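Local coordinates for protein sulfate transporter 4.1, chloroplastic (Arabidopsis thaliana, PDB 7LHV) that cotransports protons and sulfate across a membrane and may play a role in regulating sulfate assimilation, at residues A[298-303]-A[428-433]. Numbering follows the deposited sequence.
Sequences TIAKVF and YIPQCA
Ala300 and Pro430 are the pair whose CA atoms lie nearest each other across the two segments, Ala300 CA 7.4 Å from Pro430 CA. Segment 298-303 starts in the last turn of helix 284-300 and runs on into loop from Lys301, the first residue to leave helical geometry. Its backbone N still bonds to Thr298 O. Ile299 O takes two bonds, from the backbone N atoms of Val302 and Phe303. In the second segment, Tyr428 and Ile429 are in a loop, and Pro430 holds the N-cap position of helix 431-443. No hydrogen bond links the segments.

The main side-chain contact is a cation-pi interaction. Lys301 NZ sits over the centre of one face of the Tyr428 ring, 3.4 Å from its centroid and 3° off the ring normal. The six ring carbons are therefore nearly equidistant from the ammonium group. Lys301 CG lies anti to the carbonyl carbon. The chain is extended at chi2 and then bends at chi3 (85°) and chi4 (67°), which turns NZ onto the ring face. A leucine in place of Tyr428 would probably leave the Lys301 ammonium without its aromatic partner and its end free to turn. Beside this pair, Ala300 CB meets Pro430 CG, 4.2 Å away. This second contact is small and apolar.

The contact joins a helix end to a helix start within the sulfate permease region of this SLC26 transporter, near the periphery of the chain. Tyr428 and Pro430 also touch Thr297, one turn back on helix 284-300. Met260 of helix 255-277 packs against both Ile299 and Pro430. Backbone hydrogen bonds pair Ile429 with Val311 and Gln431 with Ser309, and tie the second segment to the chain following helix 284-300.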
ATOM      1  N   THR A 298      -6.234  35.536 -39.280  1.00 89.69           N
ATOM      2  CA  THR A 298      -6.741  36.218 -40.465  1.00 89.69           C
ATOM      3  C   THR A 298      -7.848  37.196 -40.093  1.00 89.69           C
ATOM      4  O   THR A 298      -7.804  38.373 -40.473  1.00 89.69           O
ATOM      5  CB  THR A 298      -7.237  35.190 -41.481  1.00 89.69           C
ATOM      6  OG1 THR A 298      -6.147  34.349 -41.877  1.00 89.69           O
ATOM      7  CG2 THR A 298      -7.796  35.887 -42.709  1.00 89.69           C
ATOM      8  N   ILE A 299      -8.827  36.739 -39.306  1.00 91.87           N
ATOM      9  CA  ILE A 299      -9.881  37.648 -38.863  1.00 91.87           C
ATOM     10  C   ILE A 299      -9.307  38.724 -37.953  1.00 91.87           C
ATOM     11  O   ILE A 299      -9.758  39.876 -37.978  1.00 91.87           O
ATOM     12  CB  ILE A 299     -11.033  36.876 -38.184  1.00 91.87           C
ATOM     13  CG1 ILE A 299     -11.709  35.916 -39.169  1.00 91.87           C
ATOM     14  CG2 ILE A 299     -12.057  37.837 -37.608  1.00 91.87           C
ATOM     15  CD1 ILE A 299     -11.104  34.537 -39.245  1.00 91.87           C
ATOM     16  N   ALA A 300      -8.301  38.381 -37.148  1.00 94.71           N
ATOM     17  CA  ALA A 300      -7.646  39.393 -36.331  1.00 94.71           C
ATOM     18  C   ALA A 300      -6.916  40.429 -37.174  1.00 94.71           C
ATOM     19  O   ALA A 300      -6.622  41.520 -36.674  1.00 94.71           O
ATOM     20  CB  ALA A 300      -6.675  38.736 -35.351  1.00 94.71           C
ATOM     21  N   LYS A 301      -6.622  40.119 -38.437  1.00 97.03           N
ATOM     22  CA  LYS A 301      -5.928  41.042 -39.323  1.00 97.03           C
ATOM     23  C   LYS A 301      -6.832  41.635 -40.393  1.00 97.03           C
ATOM     24  O   LYS A 301      -6.334  42.320 -41.293  1.00 97.03           O
ATOM     25  CB  LYS A 301      -4.735  40.344 -39.987  1.00 97.03           C
ATOM     26  CG  LYS A 301      -3.649  39.911 -39.016  1.00 97.03           C
ATOM     27  CD  LYS A 301      -2.338  39.641 -39.740  1.00 97.03           C
ATOM     28  CE  LYS A 301      -1.535  40.920 -39.931  1.00 97.03           C
ATOM     29  NZ  LYS A 301      -1.051  41.475 -38.638  1.00 97.03           N
ATOM     30  N   VAL A 302      -8.140  41.396 -40.326  1.00102.02           N
ATOM     31  CA  VAL A 302      -9.067  41.936 -41.313  1.00102.02           C
ATOM     32  C   VAL A 302     -10.091  42.823 -40.620  1.00102.02           C
ATOM     33  O   VAL A 302     -10.190  44.020 -40.909  1.00102.02           O
ATOM     34  CB  VAL A 302      -9.760  40.811 -42.103  1.00102.02           C
ATOM     35  CG1 VAL A 302     -10.938  41.362 -42.890  1.00102.02           C
ATOM     36  CG2 VAL A 302      -8.768  40.132 -43.031  1.00102.02           C
ATOM     37  N   PHE A 303     -10.857  42.243 -39.698  1.00105.06           N
ATOM     38  CA  PHE A 303     -11.913  42.977 -39.013  1.00105.06           C
ATOM     39  C   PHE A 303     -11.425  43.682 -37.757  1.00105.06           C
ATOM     40  O   PHE A 303     -12.015  44.695 -37.358  1.00105.06           O
ATOM     41  CB  PHE A 303     -13.062  42.029 -38.661  1.00105.06           C
ATOM     42  CG  PHE A 303     -13.683  41.362 -39.854  1.00105.06           C
ATOM     43  CD1 PHE A 303     -14.725  41.965 -40.538  1.00105.06           C
ATOM     44  CD2 PHE A 303     -13.219  40.135 -40.299  1.00105.06           C
ATOM     45  CE1 PHE A 303     -15.297  41.355 -41.639  1.00105.06           C
ATOM     46  CE2 PHE A 303     -13.786  39.520 -41.400  1.00105.06           C
ATOM     47  CZ  PHE A 303     -14.826  40.131 -42.069  1.00105.06           C
ATOM     48  N   TYR A 428       0.527  37.860 -33.401  1.00 83.93           N
ATOM     49  CA  TYR A 428      -0.818  38.141 -33.879  1.00 83.93           C
ATOM     50  C   TYR A 428      -1.803  37.019 -33.578  1.00 83.93           C
ATOM     51  O   TYR A 428      -2.963  37.109 -33.990  1.00 83.93           O
ATOM     52  CB  TYR A 428      -0.800  38.407 -35.386  1.00 83.93           C
ATOM     53  CG  TYR A 428       0.211  39.442 -35.816  1.00 83.93           C
ATOM     54  CD1 TYR A 428       0.181  40.728 -35.296  1.00 83.93           C
ATOM     55  CD2 TYR A 428       1.194  39.134 -36.746  1.00 83.93           C
ATOM     56  CE1 TYR A 428       1.102  41.678 -35.690  1.00 83.93           C
ATOM     57  CE2 TYR A 428       2.121  40.076 -37.145  1.00 83.93           C
ATOM     58  CZ  TYR A 428       2.069  41.347 -36.615  1.00 83.93           C
ATOM     59  OH  TYR A 428       2.989  42.290 -37.009  1.00 83.93           O
ATOM     60  N   ILE A 429      -1.375  35.970 -32.885  1.00 77.88           N
ATOM     61  CA  ILE A 429      -2.245  34.838 -32.579  1.00 77.88           C
ATOM     62  C   ILE A 429      -3.189  35.223 -31.446  1.00 77.88           C
ATOM     63  O   ILE A 429      -2.727  35.614 -30.365  1.00 77.88           O
ATOM     64  CB  ILE A 429      -1.429  33.590 -32.210  1.00 77.88           C
ATOM     65  CG1 ILE A 429      -0.611  33.113 -33.407  1.00 77.88           C
ATOM     66  CG2 ILE A 429      -2.344  32.488 -31.716  1.00 77.88           C
ATOM     67  CD1 ILE A 429       0.292  31.946 -33.095  1.00 77.88           C
ATOM     68  N   PRO A 430      -4.502  35.141 -31.643  1.00 75.04           N
ATOM     69  CA  PRO A 430      -5.428  35.424 -30.544  1.00 75.04           C
ATOM     70  C   PRO A 430      -5.325  34.379 -29.444  1.00 75.04           C
ATOM     71  O   PRO A 430      -4.999  33.216 -29.686  1.00 75.04           O
ATOM     72  CB  PRO A 430      -6.806  35.383 -31.218  1.00 75.04           C
ATOM     73  CG  PRO A 430      -6.531  35.526 -32.680  1.00 75.04           C
ATOM     74  CD  PRO A 430      -5.209  34.873 -32.904  1.00 75.04           C
ATOM     75  N   GLN A 431      -5.601  34.816 -28.214  1.00 72.26           N
ATOM     76  CA  GLN A 431      -5.587  33.891 -27.085  1.00 72.26           C
ATOM     77  C   GLN A 431      -6.766  32.931 -27.132  1.00 72.26           C
ATOM     78  O   GLN A 431      -6.653  31.786 -26.675  1.00 72.26           O
ATOM     79  CB  GLN A 431      -5.583  34.669 -25.770  1.00 72.26           C
ATOM     80  CG  GLN A 431      -4.381  35.573 -25.598  1.00 72.26           C
ATOM     81  CD  GLN A 431      -4.461  36.414 -24.342  1.00 72.26           C
ATOM     82  OE1 GLN A 431      -3.840  37.469 -24.249  1.00 72.26           O
ATOM     83  NE2 GLN A 431      -5.224  35.945 -23.364  1.00 72.26           N
ATOM     84  N   CYS A 432      -7.905  33.375 -27.666  1.00 69.48           N
ATOM     85  CA  CYS A 432      -9.053  32.483 -27.786  1.00 69.48           C
ATOM     86  C   CYS A 432      -8.762  31.324 -28.727  1.00 69.48           C
ATOM     87  O   CYS A 432      -9.303  30.230 -28.543  1.00 69.48           O
ATOM     88  CB  CYS A 432     -10.279  33.264 -28.257  1.00 69.48           C
ATOM     89  SG  CYS A 432     -10.135  33.951 -29.912  1.00 69.48           S
ATOM     90  N   ALA A 433      -7.906  31.532 -29.731  1.00 63.06           N
ATOM     91  CA  ALA A 433      -7.507  30.427 -30.601  1.00 63.06           C
ATOM     92  C   ALA A 433      -6.741  29.362 -29.827  1.00 63.06           C
ATOM     93  O   ALA A 433      -6.991  28.162 -29.991  1.00 63.06           O
ATOM     94  CB  ALA A 433      -6.670  30.951 -31.766  1.00 63.06           C
TER